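Local coordinates for protein coenzyme A transferase (Yersinia pestis, PDB 3QLI) that probably transfers coenzyme A between carboxylic acids such as acetate, at residues R182-I194 with Y303-P316. Sequence-based numbering, arbitrary orientation.
Sequences RYMPRVQGEAAAI and YEYLNDHPAIFSRP
Gly-189 lies against Phe-313: its CA sits over one face of the ring, 3.5 Å from the centroid, a CH-pi contact. Having no side chain, Gly-189 lets its CA come close both to this ring and to Ser-314. Phe-313 reaches the glycine because its CG stands anti to the backbone N (chi1 -166°). On either side of Gly-189 the backbones are bonded, Ser-314 N to Gln-188 O (3.0 Å) and Glu-190 N to Ser-314 O (2.8 Å), making a single beta bridge. Beyond it, Arg-315 grips Glu-190 side-on, NE at 3.0 Å and NH2 at 2.9 Å from the same OE1, both from one face of the carboxylate, whose plane is turned 65° from the guanidinium. The extended Glu-190 chain meanwhile crosses the Pro-316 ring at about a right angle, with Glu-190 OE1 nearest the ring, at Pro-316 CD.

The bridge joins a loop of the N-terminal family region to strand 312-314 of the C-terminal family region, which pairs in parallel with strand 291-293.

At the other end, a type II turn runs from Leu-306 to His-309. There Asn-307 OD1 takes the N-H of Arg-186 at 2.8 Å, almost straight at 175°, and Asp-308 N returns a bond to Arg-186 O. Pro-185 suits its place by its compact apolar ring, whose CB lies 3.4 Å from Tyr-303 O and also packs on Leu-306 CB (4.1 Å), and Val-187 CG2 joins this apolar patch. One water links Gln-188 N to His-309 O. Farther out, Asp-287 forms a salt bridge with Arg-315 NH1, and Asn-163 bonds both Ser-314 OG and Glu-190 O.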
loop_
_atom_site.group_PDB
_atom_site.type_symbol
_atom_site.label_atom_id
_atom_site.label_comp_id
_atom_site.label_asym_id
_atom_site.label_seq_id
_atom_site.Cartn_x
_atom_site.Cartn_y
_atom_site.Cartn_z
ATOM N N ARG A 182 -5.649 -28.785 26.332
ATOM C CA ARG A 182 -6.915 -28.371 26.939
ATOM C C ARG A 182 -6.876 -26.901 27.346
ATOM O O ARG A 182 -7.917 -26.287 27.593
ATOM C CB ARG A 182 -7.293 -29.267 28.128
ATOM C CG ARG A 182 -6.326 -29.189 29.284
ATOM C CD ARG A 182 -6.841 -29.934 30.522
ATOM N NE ARG A 182 -6.137 -29.470 31.714
ATOM C CZ ARG A 182 -5.080 -30.078 32.249
ATOM N NH1 ARG A 182 -4.611 -31.200 31.714
ATOM N NH2 ARG A 182 -4.499 -29.567 33.330
ATOM N N TYR A 183 -5.677 -26.325 27.400
ATOM C CA TYR A 183 -5.557 -24.890 27.683
ATOM C C TYR A 183 -5.848 -24.014 26.461
ATOM O O TYR A 183 -5.991 -22.798 26.588
ATOM C CB TYR A 183 -4.180 -24.546 28.250
ATOM C CG TYR A 183 -3.954 -25.076 29.643
ATOM C CD1 TYR A 183 -4.234 -24.295 30.757
ATOM C CD2 TYR A 183 -3.465 -26.359 29.848
ATOM C CE1 TYR A 183 -4.030 -24.775 32.040
ATOM C CE2 TYR A 183 -3.262 -26.851 31.130
ATOM C CZ TYR A 183 -3.542 -26.054 32.219
ATOM O OH TYR A 183 -3.343 -26.541 33.493
ATOM N N MET A 184 -5.933 -24.620 25.281
ATOM C CA MET A 184 -6.260 -23.855 24.072
ATOM C C MET A 184 -7.775 -23.669 23.989
ATOM O O MET A 184 -8.514 -24.641 23.946
ATOM C CB MET A 184 -5.754 -24.573 22.810
ATOM C CG MET A 184 -6.029 -23.788 21.524
ATOM S SD MET A 184 -5.185 -22.201 21.430
ATOM C CE MET A 184 -3.540 -22.702 20.929
ATOM N N PRO A 185 -8.246 -22.417 23.982
ATOM C CA PRO A 185 -9.700 -22.213 23.923
ATOM C C PRO A 185 -10.331 -22.711 22.618
ATOM O O PRO A 185 -9.696 -22.678 21.556
ATOM C CB PRO A 185 -9.844 -20.691 24.033
ATOM C CG PRO A 185 -8.506 -20.149 23.546
ATOM C CD PRO A 185 -7.509 -21.147 24.081
ATOM N N ARG A 186 -11.574 -23.172 22.719
ATOM C CA ARG A 186 -12.370 -23.548 21.562
ATOM C C ARG A 186 -13.016 -22.289 21.011
ATOM O O ARG A 186 -14.022 -21.806 21.539
ATOM C CB ARG A 186 -13.438 -24.569 21.963
ATOM C CG ARG A 186 -14.252 -25.104 20.800
ATOM C CD ARG A 186 -15.251 -26.163 21.256
ATOM N NE ARG A 186 -14.650 -27.481 21.456
ATOM C CZ ARG A 186 -14.012 -27.873 22.558
ATOM N NH1 ARG A 186 -13.864 -27.038 23.583
ATOM N NH2 ARG A 186 -13.516 -29.108 22.636
ATOM N N VAL A 187 -12.424 -21.750 19.955
ATOM C CA VAL A 187 -12.851 -20.468 19.408
ATOM C C VAL A 187 -13.677 -20.652 18.147
ATOM O O VAL A 187 -13.324 -21.461 17.297
ATOM C CB VAL A 187 -11.623 -19.590 19.113
ATOM C CG1 VAL A 187 -12.023 -18.348 18.328
ATOM C CG2 VAL A 187 -10.930 -19.220 20.431
ATOM N N GLN A 188 -14.784 -19.919 18.034
ATOM C CA GLN A 188 -15.599 -19.962 16.823
ATOM C C GLN A 188 -15.017 -19.018 15.782
ATOM O O GLN A 188 -14.516 -17.934 16.113
ATOM C CB GLN A 188 -17.050 -19.558 17.126
ATOM C CG GLN A 188 -17.761 -20.529 18.075
ATOM C CD GLN A 188 -19.105 -20.010 18.574
ATOM O OE1 GLN A 188 -19.648 -19.035 18.046
ATOM N NE2 GLN A 188 -19.642 -20.661 19.607
ATOM N N GLY A 189 -15.093 -19.414 14.523
ATOM C CA GLY A 189 -14.589 -18.556 13.469
ATOM C C GLY A 189 -14.666 -19.183 12.101
ATOM O O GLY A 189 -15.034 -20.350 11.956
ATOM N N GLU A 190 -14.308 -18.401 11.091
ATOM C CA GLU A 190 -14.333 -18.895 9.725
ATOM C C GLU A 190 -13.162 -19.832 9.522
ATOM O O GLU A 190 -12.002 -19.404 9.623
ATOM C CB GLU A 190 -14.248 -17.749 8.722
ATOM C CG GLU A 190 -14.098 -18.253 7.289
ATOM C CD GLU A 190 -13.990 -17.142 6.264
ATOM O OE1 GLU A 190 -13.797 -15.961 6.647
ATOM O OE2 GLU A 190 -14.103 -17.460 5.063
ATOM N N ALA A 191 -13.479 -21.103 9.255
ATOM C CA ALA A 191 -12.476 -22.147 9.058
ATOM C C ALA A 191 -11.620 -22.348 10.310
ATOM O O ALA A 191 -10.509 -22.897 10.240
ATOM C CB ALA A 191 -11.599 -21.829 7.834
ATOM N N ALA A 192 -12.135 -21.918 11.457
ATOM C CA ALA A 192 -11.400 -22.077 12.717
ATOM C C ALA A 192 -11.466 -23.516 13.212
ATOM O O ALA A 192 -10.585 -23.966 13.930
ATOM C CB ALA A 192 -11.928 -21.133 13.785
ATOM N N ALA A 193 -12.525 -24.222 12.832
ATOM C CA ALA A 193 -12.710 -25.612 13.235
ATOM C C ALA A 193 -12.221 -26.571 12.149
ATOM O O ALA A 193 -12.542 -26.401 10.972
ATOM C CB ALA A 193 -14.187 -25.871 13.546
ATOM N N ILE A 194 -11.438 -27.572 12.530
ATOM C CA ILE A 194 -10.939 -28.532 11.546
ATOM C C ILE A 194 -11.351 -29.935 11.937
ATOM O O ILE A 194 -11.092 -30.358 13.064
ATOM C CB ILE A 194 -9.398 -28.552 11.474
ATOM C CG1 ILE A 194 -8.807 -27.148 11.620
ATOM C CG2 ILE A 194 -8.936 -29.276 10.192
ATOM C CD1 ILE A 194 -9.141 -26.226 10.494
ATOM N N TYR A 303 -7.216 -15.724 27.516
ATOM C CA TYR A 303 -7.356 -16.967 26.760
ATOM C C TYR A 303 -8.576 -17.789 27.216
ATOM O O TYR A 303 -9.327 -18.325 26.385
ATOM C CB TYR A 303 -6.084 -17.821 26.856
ATOM C CG TYR A 303 -4.824 -17.195 26.281
ATOM C CD1 TYR A 303 -4.832 -16.569 25.039
ATOM C CD2 TYR A 303 -3.615 -17.252 26.980
ATOM C CE1 TYR A 303 -3.670 -16.008 24.508
ATOM C CE2 TYR A 303 -2.450 -16.688 26.462
ATOM C CZ TYR A 303 -2.484 -16.070 25.227
ATOM O OH TYR A 303 -1.331 -15.525 24.701
ATOM N N GLU A 304 -8.759 -17.909 28.530
ATOM C CA GLU A 304 -9.886 -18.663 29.079
ATOM C C GLU A 304 -11.212 -18.052 28.649
ATOM O O GLU A 304 -12.174 -18.763 28.333
ATOM C CB GLU A 304 -9.807 -18.727 30.607
ATOM C CG GLU A 304 -8.647 -19.564 31.128
ATOM C CD GLU A 304 -8.378 -19.362 32.619
ATOM O OE1 GLU A 304 -7.599 -20.159 33.191
ATOM O OE2 GLU A 304 -8.934 -18.406 33.216
ATOM N N TYR A 305 -11.250 -16.727 28.633
ATOM C CA TYR A 305 -12.457 -15.997 28.269
ATOM C C TYR A 305 -12.918 -16.257 26.824
ATOM O O TYR A 305 -14.111 -16.196 26.532
ATOM C CB TYR A 305 -12.270 -14.492 28.511
ATOM C CG TYR A 305 -13.539 -13.703 28.272
ATOM C CD1 TYR A 305 -14.571 -13.707 29.212
ATOM C CD2 TYR A 305 -13.713 -12.961 27.110
ATOM C CE1 TYR A 305 -15.741 -12.992 28.997
ATOM C CE2 TYR A 305 -14.878 -12.248 26.885
ATOM C CZ TYR A 305 -15.888 -12.267 27.835
ATOM O OH TYR A 305 -17.050 -11.553 27.617
ATOM N N LEU A 306 -11.986 -16.559 25.926
ATOM C CA LEU A 306 -12.344 -16.773 24.520
ATOM C C LEU A 306 -13.077 -18.075 24.317
ATOM O O LEU A 306 -13.755 -18.255 23.316
ATOM C CB LEU A 306 -11.098 -16.780 23.628
ATOM C CG LEU A 306 -10.144 -15.603 23.826
ATOM C CD1 LEU A 306 -8.953 -15.754 22.874
ATOM C CD2 LEU A 306 -10.872 -14.284 23.601
ATOM N N ASN A 307 -12.935 -18.991 25.265
ATOM C CA ASN A 307 -13.483 -20.328 25.095
ATOM C C ASN A 307 -14.997 -20.322 24.879
ATOM O O ASN A 307 -15.747 -19.903 25.750
ATOM C CB ASN A 307 -13.103 -21.201 26.295
ATOM C CG ASN A 307 -13.397 -22.667 26.061
ATOM O OD1 ASN A 307 -12.781 -23.310 25.201
ATOM N ND2 ASN A 307 -14.343 -23.210 26.829
ATOM N N ASP A 308 -15.438 -20.771 23.707
ATOM C CA ASP A 308 -16.865 -20.938 23.429
ATOM C C ASP A 308 -17.656 -19.648 23.527
ATOM O O ASP A 308 -18.836 -19.672 23.870
ATOM C CB ASP A 308 -17.487 -21.943 24.403
ATOM C CG ASP A 308 -17.114 -23.370 24.081
ATOM O OD1 ASP A 308 -17.127 -23.731 22.890
ATOM O OD2 ASP A 308 -16.809 -24.131 25.022
ATOM N N HIS A 309 -17.006 -18.524 23.247
ATOM C CA HIS A 309 -17.674 -17.233 23.296
ATOM C C HIS A 309 -18.432 -17.018 22.003
ATOM O O HIS A 309 -17.816 -17.005 20.934
ATOM C CB HIS A 309 -16.639 -16.123 23.445
ATOM C CG HIS A 309 -17.210 -14.849 23.975
ATOM N ND1 HIS A 309 -18.290 -14.223 23.394
ATOM C CD2 HIS A 309 -16.856 -14.087 25.036
ATOM C CE1 HIS A 309 -18.582 -13.130 24.081
ATOM N NE2 HIS A 309 -17.726 -13.024 25.082
ATOM N N PRO A 310 -19.764 -16.825 22.084
ATOM C CA PRO A 310 -20.594 -16.740 20.874
ATOM C C PRO A 310 -20.526 -15.386 20.180
ATOM O O PRO A 310 -21.087 -15.237 19.086
ATOM C CB PRO A 310 -22.025 -16.962 21.400
ATOM C CG PRO A 310 -21.884 -17.324 22.860
ATOM C CD PRO A 310 -20.572 -16.810 23.315
ATOM N N ALA A 311 -19.871 -14.411 20.805
ATOM C CA ALA A 311 -19.762 -13.076 20.218
ATOM C C ALA A 311 -18.337 -12.712 19.812
ATOM O O ALA A 311 -18.042 -11.549 19.550
ATOM C CB ALA A 311 -20.340 -12.013 21.154
ATOM N N ILE A 312 -17.453 -13.704 19.773
ATOM C CA ILE A 312 -16.096 -13.492 19.279
ATOM C C ILE A 312 -15.918 -14.451 18.110
ATOM O O ILE A 312 -16.280 -15.629 18.204
ATOM C CB ILE A 312 -15.029 -13.716 20.393
ATOM C CG1 ILE A 312 -15.216 -12.694 21.517
ATOM C CG2 ILE A 312 -13.598 -13.595 19.845
ATOM C CD1 ILE A 312 -14.356 -12.950 22.753
ATOM N N PHE A 313 -15.397 -13.951 16.993
ATOM C CA PHE A 313 -15.375 -14.756 15.772
ATOM C C PHE A 313 -14.086 -14.523 15.005
ATOM O O PHE A 313 -13.921 -13.474 14.397
ATOM C CB PHE A 313 -16.591 -14.389 14.904
ATOM C CG PHE A 313 -16.880 -15.368 13.798
ATOM C CD1 PHE A 313 -17.489 -16.583 14.072
ATOM C CD2 PHE A 313 -16.596 -15.053 12.482
ATOM C CE1 PHE A 313 -17.773 -17.480 13.055
ATOM C CE2 PHE A 313 -16.883 -15.937 11.462
ATOM C CZ PHE A 313 -17.467 -17.158 11.746
ATOM N N SER A 314 -13.169 -15.490 15.026
ATOM C CA SER A 314 -11.925 -15.310 14.289
ATOM C C SER A 314 -12.156 -15.472 12.787
ATOM O O SER A 314 -13.009 -16.254 12.343
ATOM C CB SER A 314 -10.845 -16.281 14.769
ATOM O OG SER A 314 -11.174 -17.599 14.400
ATOM N N ARG A 315 -11.396 -14.716 12.005
ATOM C CA ARG A 315 -11.433 -14.865 10.554
ATOM C C ARG A 315 -10.020 -14.809 9.977
ATOM O O ARG A 315 -9.101 -14.288 10.616
ATOM C CB ARG A 315 -12.365 -13.811 9.938
ATOM C CG ARG A 315 -13.797 -13.932 10.483
ATOM C CD ARG A 315 -14.835 -13.202 9.628
ATOM N NE ARG A 315 -14.924 -13.756 8.285
ATOM C CZ ARG A 315 -15.899 -13.484 7.418
ATOM N NH1 ARG A 315 -16.885 -12.665 7.764
ATOM N NH2 ARG A 315 -15.891 -14.044 6.205
ATOM N N PRO A 316 -9.826 -15.375 8.780
ATOM C CA PRO A 316 -8.476 -15.443 8.201
ATOM C C PRO A 316 -7.913 -14.076 7.853
ATOM O O PRO A 316 -8.674 -13.136 7.625
ATOM C CB PRO A 316 -8.674 -16.266 6.915
ATOM C CG PRO A 316 -10.156 -16.277 6.664
ATOM C CD PRO A 316 -10.800 -16.166 8.013
HETATM O O HOH W 1 -15.380 -18.000 20.017
HETATM O O HOH W 2 -18.112 -23.053 20.721
#